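Local coordinates for non-toxic crystal protein (PDB 2D42) that is a non-toxic parasporal crystal protein of unknown activity whose elongated, strand-rich fold closely resembles that of beta-pore-forming toxins, at residues Y156-T167 and G226-F237. Sequence-based numbering, arbitrary orientation.
Sequences YTLEQGAFEKMT and GTISGQIGLQTF
Segments 156-167 and 226-237 of two long antiparallel strands (150-185 and 219-244) pair here, and their register slips once, at a classic beta bulge. Glu159 N donates to Gln235 O (2.9 Å), whereas Glu159 O accepts from Leu234 N (2.8 Å); Leu234 and Gln235 thus both face Glu159, and Leu234 has the helical phi/psi of -98/-44° expected at the first bulge position. Beside it, the Glu159 and Gln235 side chains run in the same direction, and Gln235 NE2 gives Glu159 OE1 a 2.9 Å bond that arrives from above the carboxylate plane, with the end groups 84° apart. Such long, twisted strands are a hallmark of the aerolysin/ETX-MTX2 toxin family to which the sequence belongs. On the same sheet face, Phe163 CG sits between its backbone N and carbonyl carbon, which folds the ring over Gly230; Gly230 CA lies 4.1 Å from the Phe163 ring centroid in a CH-pi contact. Ile232 CG2 meets the ring edge, 4.0 Å from Phe163 CE2, while Ile118 of strand 114-122 touches both side chains. On the other face the Gln160 and Gln231 amides stack obliquely. At the Thr167-Gly226 end, a water bridges Thr167 OG1 (2.8 Å) and Thr227 O (3.0 Å).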
ATOM      1  N   TYR A 156      -0.527 -25.868 -17.475  1.00 22.39           N
ATOM      2  CA  TYR A 156      -1.100 -24.569 -17.099  1.00 23.82           C
ATOM      3  C   TYR A 156       0.010 -23.738 -16.466  1.00 21.41           C
ATOM      4  O   TYR A 156       0.557 -24.108 -15.422  1.00 23.31           O
ATOM      5  CB  TYR A 156      -2.246 -24.794 -16.098  1.00 23.45           C
ATOM      6  CG  TYR A 156      -3.150 -23.600 -15.862  1.00 27.48           C
ATOM      7  CD1 TYR A 156      -3.461 -22.709 -16.893  1.00 29.17           C
ATOM      8  CD2 TYR A 156      -3.747 -23.399 -14.618  1.00 28.06           C
ATOM      9  CE1 TYR A 156      -4.354 -21.643 -16.683  1.00 28.90           C
ATOM     10  CE2 TYR A 156      -4.638 -22.346 -14.398  1.00 29.17           C
ATOM     11  CZ  TYR A 156      -4.942 -21.477 -15.431  1.00 30.71           C
ATOM     12  OH  TYR A 156      -5.870 -20.473 -15.224  1.00 31.15           O
ATOM     13  N   THR A 157       0.354 -22.632 -17.119  1.00 22.38           N
ATOM     14  CA  THR A 157       1.423 -21.751 -16.664  1.00 22.09           C
ATOM     15  C   THR A 157       0.967 -20.356 -16.276  1.00 25.60           C
ATOM     16  O   THR A 157       0.121 -19.751 -16.944  1.00 24.96           O
ATOM     17  CB  THR A 157       2.496 -21.602 -17.764  1.00 23.57           C
ATOM     18  OG1 THR A 157       3.073 -22.881 -18.027  1.00 25.58           O
ATOM     19  CG2 THR A 157       3.589 -20.628 -17.339  1.00 24.26           C
ATOM     20  N   LEU A 158       1.535 -19.850 -15.187  1.00 25.24           N
ATOM     21  CA  LEU A 158       1.231 -18.509 -14.724  1.00 25.52           C
ATOM     22  C   LEU A 158       2.456 -17.633 -14.905  1.00 25.88           C
ATOM     23  O   LEU A 158       3.566 -18.000 -14.505  1.00 24.45           O
ATOM     24  CB  LEU A 158       0.846 -18.495 -13.243  1.00 25.63           C
ATOM     25  CG  LEU A 158       0.760 -17.092 -12.616  1.00 27.68           C
ATOM     26  CD1 LEU A 158      -0.402 -16.322 -13.230  1.00 29.79           C
ATOM     27  CD2 LEU A 158       0.582 -17.194 -11.109  1.00 27.69           C
ATOM     28  N   GLU A 159       2.257 -16.476 -15.522  1.00 25.32           N
ATOM     29  CA  GLU A 159       3.341 -15.532 -15.698  1.00 25.56           C
ATOM     30  C   GLU A 159       3.234 -14.605 -14.487  1.00 25.95           C
ATOM     31  O   GLU A 159       2.269 -13.848 -14.359  1.00 24.07           O
ATOM     32  CB  GLU A 159       3.154 -14.752 -16.989  1.00 25.63           C
ATOM     33  CG  GLU A 159       4.287 -13.829 -17.317  1.00 30.13           C
ATOM     34  CD  GLU A 159       4.171 -13.305 -18.729  1.00 35.02           C
ATOM     35  OE1 GLU A 159       3.472 -12.290 -18.935  1.00 35.94           O
ATOM     36  OE2 GLU A 159       4.763 -13.931 -19.636  1.00 36.35           O
ATOM     37  N   GLN A 160       4.217 -14.690 -13.596  1.00 25.19           N
ATOM     38  CA  GLN A 160       4.234 -13.887 -12.385  1.00 26.88           C
ATOM     39  C   GLN A 160       5.233 -12.744 -12.438  1.00 28.35           C
ATOM     40  O   GLN A 160       6.427 -12.958 -12.657  1.00 27.65           O
ATOM     41  CB  GLN A 160       4.552 -14.764 -11.174  1.00 30.40           C
ATOM     42  CG  GLN A 160       4.466 -14.023  -9.844  1.00 35.62           C
ATOM     43  CD  GLN A 160       4.809 -14.905  -8.664  1.00 38.60           C
ATOM     44  OE1 GLN A 160       5.895 -15.478  -8.609  1.00 43.52           O
ATOM     45  NE2 GLN A 160       3.885 -15.017  -7.706  1.00 40.60           N
ATOM     46  N   GLY A 161       4.729 -11.529 -12.234  1.00 29.36           N
ATOM     47  CA  GLY A 161       5.580 -10.354 -12.235  1.00 26.94           C
ATOM     48  C   GLY A 161       6.071 -10.046 -10.832  1.00 27.05           C
ATOM     49  O   GLY A 161       5.515 -10.530  -9.844  1.00 26.82           O
ATOM     50  N   ALA A 162       7.122  -9.243 -10.740  1.00 24.30           N
ATOM     51  CA  ALA A 162       7.679  -8.863  -9.451  1.00 23.70           C
ATOM     52  C   ALA A 162       8.076  -7.406  -9.575  1.00 23.63           C
ATOM     53  O   ALA A 162       8.376  -6.938 -10.673  1.00 21.37           O
ATOM     54  CB  ALA A 162       8.901  -9.728  -9.116  1.00 25.51           C
ATOM     55  N   PHE A 163       8.086  -6.684  -8.459  1.00 24.54           N
ATOM     56  CA  PHE A 163       8.438  -5.271  -8.518  1.00 24.47           C
ATOM     57  C   PHE A 163       8.936  -4.760  -7.174  1.00 24.71           C
ATOM     58  O   PHE A 163       8.742  -5.386  -6.142  1.00 24.48           O
ATOM     59  CB  PHE A 163       7.204  -4.459  -8.933  1.00 24.04           C
ATOM     60  CG  PHE A 163       6.045  -4.641  -7.999  1.00 25.99           C
ATOM     61  CD1 PHE A 163       5.893  -3.818  -6.887  1.00 25.67           C
ATOM     62  CD2 PHE A 163       5.165  -5.707  -8.170  1.00 22.79           C
ATOM     63  CE1 PHE A 163       4.886  -4.064  -5.954  1.00 26.31           C
ATOM     64  CE2 PHE A 163       4.157  -5.960  -7.242  1.00 27.23           C
ATOM     65  CZ  PHE A 163       4.021  -5.134  -6.130  1.00 23.95           C
ATOM     66  N   GLU A 164       9.589  -3.607  -7.221  1.00 25.70           N
ATOM     67  CA  GLU A 164      10.091  -2.938  -6.041  1.00 28.46           C
ATOM     68  C   GLU A 164      10.036  -1.475  -6.446  1.00 27.97           C
ATOM     69  O   GLU A 164      10.754  -1.045  -7.353  1.00 27.58           O
ATOM     70  CB  GLU A 164      11.527  -3.364  -5.740  1.00 30.36           C
ATOM     71  CG  GLU A 164      11.884  -3.228  -4.278  1.00 39.68           C
ATOM     72  CD  GLU A 164      13.335  -3.555  -3.996  1.00 44.04           C
ATOM     73  OE1 GLU A 164      13.814  -4.616  -4.471  1.00 47.30           O
ATOM     74  OE2 GLU A 164      13.992  -2.755  -3.291  1.00 45.23           O
ATOM     75  N   LYS A 165       9.168  -0.713  -5.794  1.00 26.43           N
ATOM     76  CA  LYS A 165       9.014   0.694  -6.143  1.00 25.10           C
ATOM     77  C   LYS A 165       8.955   1.653  -4.967  1.00 24.53           C
ATOM     78  O   LYS A 165       8.557   1.295  -3.855  1.00 23.49           O
ATOM     79  CB  LYS A 165       7.741   0.892  -6.964  1.00 24.75           C
ATOM     80  CG  LYS A 165       7.740   0.237  -8.322  1.00 21.81           C
ATOM     81  CD  LYS A 165       8.692   0.944  -9.271  1.00 21.61           C
ATOM     82  CE  LYS A 165       8.636   0.290 -10.638  1.00 20.89           C
ATOM     83  NZ  LYS A 165       9.343   1.127 -11.638  1.00 21.69           N
ATOM     84  N   MET A 166       9.341   2.887  -5.244  1.00 23.82           N
ATOM     85  CA  MET A 166       9.299   3.945  -4.252  1.00 26.17           C
ATOM     86  C   MET A 166       7.858   4.456  -4.295  1.00 24.20           C
ATOM     87  O   MET A 166       7.199   4.415  -5.338  1.00 22.49           O
ATOM     88  CB  MET A 166      10.289   5.052  -4.643  1.00 29.13           C
ATOM     89  CG  MET A 166      10.185   6.342  -3.832  1.00 36.93           C
ATOM     90  SD  MET A 166       9.076   7.536  -4.632  1.00 44.73           S
ATOM     91  CE  MET A 166      10.163   8.171  -5.939  1.00 42.58           C
ATOM     92  N   THR A 167       7.349   4.905  -3.164  1.00 25.79           N
ATOM     93  CA  THR A 167       5.985   5.421  -3.149  1.00 24.70           C
ATOM     94  C   THR A 167       5.980   6.834  -2.594  1.00 25.34           C
ATOM     95  O   THR A 167       6.852   7.205  -1.813  1.00 25.36           O
ATOM     96  CB  THR A 167       5.062   4.577  -2.260  1.00 24.40           C
ATOM     97  OG1 THR A 167       5.571   4.579  -0.921  1.00 24.65           O
ATOM     98  CG2 THR A 167       4.959   3.137  -2.781  1.00 24.71           C
ATOM     99  N   GLY A 226       7.745   6.221   0.863  1.00 24.90           N
ATOM    100  CA  GLY A 226       7.877   4.851   1.319  1.00 25.18           C
ATOM    101  C   GLY A 226       8.364   3.953   0.189  1.00 25.38           C
ATOM    102  O   GLY A 226       8.935   4.427  -0.793  1.00 23.98           O
ATOM    103  N   THR A 227       8.137   2.655   0.324  1.00 25.68           N
ATOM    104  CA  THR A 227       8.522   1.702  -0.710  1.00 27.90           C
ATOM    105  C   THR A 227       7.545   0.536  -0.649  1.00 26.79           C
ATOM    106  O   THR A 227       6.881   0.332   0.363  1.00 26.13           O
ATOM    107  CB  THR A 227       9.947   1.127  -0.482  1.00 29.83           C
ATOM    108  OG1 THR A 227       9.976   0.427   0.762  1.00 31.41           O
ATOM    109  CG2 THR A 227      10.990   2.229  -0.457  1.00 31.78           C
ATOM    110  N   ILE A 228       7.437  -0.206  -1.746  1.00 28.36           N
ATOM    111  CA  ILE A 228       6.579  -1.382  -1.796  1.00 27.18           C
ATOM    112  C   ILE A 228       7.291  -2.385  -2.680  1.00 28.08           C
ATOM    113  O   ILE A 228       8.054  -2.008  -3.563  1.00 26.96           O
ATOM    114  CB  ILE A 228       5.197  -1.118  -2.425  1.00 29.96           C
ATOM    115  CG1 ILE A 228       5.363  -0.603  -3.855  1.00 31.75           C
ATOM    116  CG2 ILE A 228       4.393  -0.158  -1.559  1.00 32.80           C
ATOM    117  CD1 ILE A 228       4.054  -0.469  -4.593  1.00 33.78           C
ATOM    118  N   SER A 229       7.045  -3.663  -2.437  1.00 27.48           N
ATOM    119  CA  SER A 229       7.650  -4.710  -3.235  1.00 29.53           C
ATOM    120  C   SER A 229       6.685  -5.873  -3.215  1.00 29.46           C
ATOM    121  O   SER A 229       5.915  -6.029  -2.269  1.00 29.61           O
ATOM    122  CB  SER A 229       8.992  -5.133  -2.635  1.00 31.65           C
ATOM    123  OG  SER A 229       8.788  -5.767  -1.391  1.00 37.84           O
ATOM    124  N   GLY A 230       6.703  -6.686  -4.263  1.00 30.23           N
ATOM    125  CA  GLY A 230       5.806  -7.822  -4.285  1.00 28.73           C
ATOM    126  C   GLY A 230       5.747  -8.538  -5.611  1.00 28.05           C
ATOM    127  O   GLY A 230       6.536  -8.277  -6.520  1.00 26.42           O
ATOM    128  N   GLN A 231       4.796  -9.452  -5.718  1.00 28.38           N
ATOM    129  CA  GLN A 231       4.614 -10.223  -6.938  1.00 30.40           C
ATOM    130  C   GLN A 231       3.141 -10.291  -7.274  1.00 30.33           C
ATOM    131  O   GLN A 231       2.292 -10.120  -6.399  1.00 31.33           O
ATOM    132  CB  GLN A 231       5.158 -11.635  -6.743  1.00 31.43           C
ATOM    133  CG  GLN A 231       6.654 -11.676  -6.515  1.00 37.82           C
ATOM    134  CD  GLN A 231       7.122 -13.011  -5.970  1.00 42.32           C
ATOM    135  OE1 GLN A 231       8.264 -13.423  -6.201  1.00 46.81           O
ATOM    136  NE2 GLN A 231       6.252 -13.689  -5.230  1.00 43.86           N
ATOM    137  N   ILE A 232       2.836 -10.537  -8.543  1.00 28.66           N
ATOM    138  CA  ILE A 232       1.451 -10.648  -8.973  1.00 27.68           C
ATOM    139  C   ILE A 232       1.342 -11.479 -10.247  1.00 27.07           C
ATOM    140  O   ILE A 232       2.220 -11.423 -11.117  1.00 26.02           O
ATOM    141  CB  ILE A 232       0.821  -9.267  -9.264  1.00 28.06           C
ATOM    142  CG1 ILE A 232       1.493  -8.633 -10.475  1.00 28.96           C
ATOM    143  CG2 ILE A 232       0.997  -8.340  -8.079  1.00 32.45           C
ATOM    144  CD1 ILE A 232       0.741  -7.443 -11.011  1.00 33.17           C
ATOM    145  N   GLY A 233       0.260 -12.245 -10.345  1.00 26.42           N
ATOM    146  CA  GLY A 233       0.017 -13.051 -11.529  1.00 27.76           C
ATOM    147  C   GLY A 233      -0.452 -12.093 -12.606  1.00 28.01           C
ATOM    148  O   GLY A 233      -1.378 -11.316 -12.369  1.00 28.28           O
ATOM    149  N   LEU A 234       0.184 -12.139 -13.775  1.00 27.27           N
ATOM    150  CA  LEU A 234      -0.143 -11.242 -14.879  1.00 26.46           C
ATOM    151  C   LEU A 234      -1.069 -11.849 -15.931  1.00 27.00           C
ATOM    152  O   LEU A 234      -1.994 -11.187 -16.415  1.00 25.06           O
ATOM    153  CB  LEU A 234       1.156 -10.761 -15.551  1.00 24.24           C
ATOM    154  CG  LEU A 234       2.081  -9.954 -14.626  1.00 27.80           C
ATOM    155  CD1 LEU A 234       3.384  -9.608 -15.340  1.00 25.33           C
ATOM    156  CD2 LEU A 234       1.349  -8.690 -14.170  1.00 26.48           C
ATOM    157  N   GLN A 235      -0.794 -13.092 -16.308  1.00 25.46           N
ATOM    158  CA  GLN A 235      -1.609 -13.799 -17.291  1.00 27.85           C
ATOM    159  C   GLN A 235      -1.283 -15.284 -17.223  1.00 29.03           C
ATOM    160  O   GLN A 235      -0.291 -15.683 -16.609  1.00 29.52           O
ATOM    161  CB  GLN A 235      -1.332 -13.291 -18.709  1.00 30.32           C
ATOM    162  CG  GLN A 235       0.018 -13.712 -19.266  1.00 34.52           C
ATOM    163  CD  GLN A 235       0.236 -13.224 -20.686  1.00 38.74           C
ATOM    164  OE1 GLN A 235      -0.574 -13.489 -21.573  1.00 40.28           O
ATOM    165  NE2 GLN A 235       1.340 -12.513 -20.908  1.00 38.50           N
ATOM    166  N   THR A 236      -2.107 -16.099 -17.871  1.00 28.83           N
ATOM    167  CA  THR A 236      -1.892 -17.537 -17.867  1.00 30.93           C
ATOM    168  C   THR A 236      -1.806 -18.092 -19.274  1.00 33.33           C
ATOM    169  O   THR A 236      -2.278 -17.475 -20.231  1.00 32.79           O
ATOM    170  CB  THR A 236      -3.023 -18.268 -17.147  1.00 32.74           C
ATOM    171  OG1 THR A 236      -4.269 -17.935 -17.772  1.00 35.31           O
ATOM    172  CG2 THR A 236      -3.067 -17.872 -15.683  1.00 31.37           C
ATOM    173  N   PHE A 237      -1.187 -19.261 -19.394  1.00 31.89           N
ATOM    174  CA  PHE A 237      -1.051 -19.920 -20.681  1.00 31.79           C
ATOM    175  C   PHE A 237      -1.327 -21.405 -20.515  1.00 30.19           C
ATOM    176  O   PHE A 237      -0.967 -22.003 -19.495  1.00 29.99           O
ATOM    177  CB  PHE A 237       0.377 -19.804 -21.243  1.00 31.87           C
ATOM    178  CG  PHE A 237       0.896 -18.398 -21.373  1.00 34.62           C
ATOM    179  CD1 PHE A 237       1.654 -17.824 -20.356  1.00 35.01           C
ATOM    180  CD2 PHE A 237       0.669 -17.661 -22.540  1.00 36.14           C
ATOM    181  CE1 PHE A 237       2.185 -16.539 -20.495  1.00 36.25           C
ATOM    182  CE2 PHE A 237       1.194 -16.379 -22.693  1.00 33.79           C
ATOM    183  CZ  PHE A 237       1.954 -15.818 -21.670  1.00 35.99           C
TER
HETATM  184  O   HOH W   1       4.887   2.539   0.928  1.00 26.10           O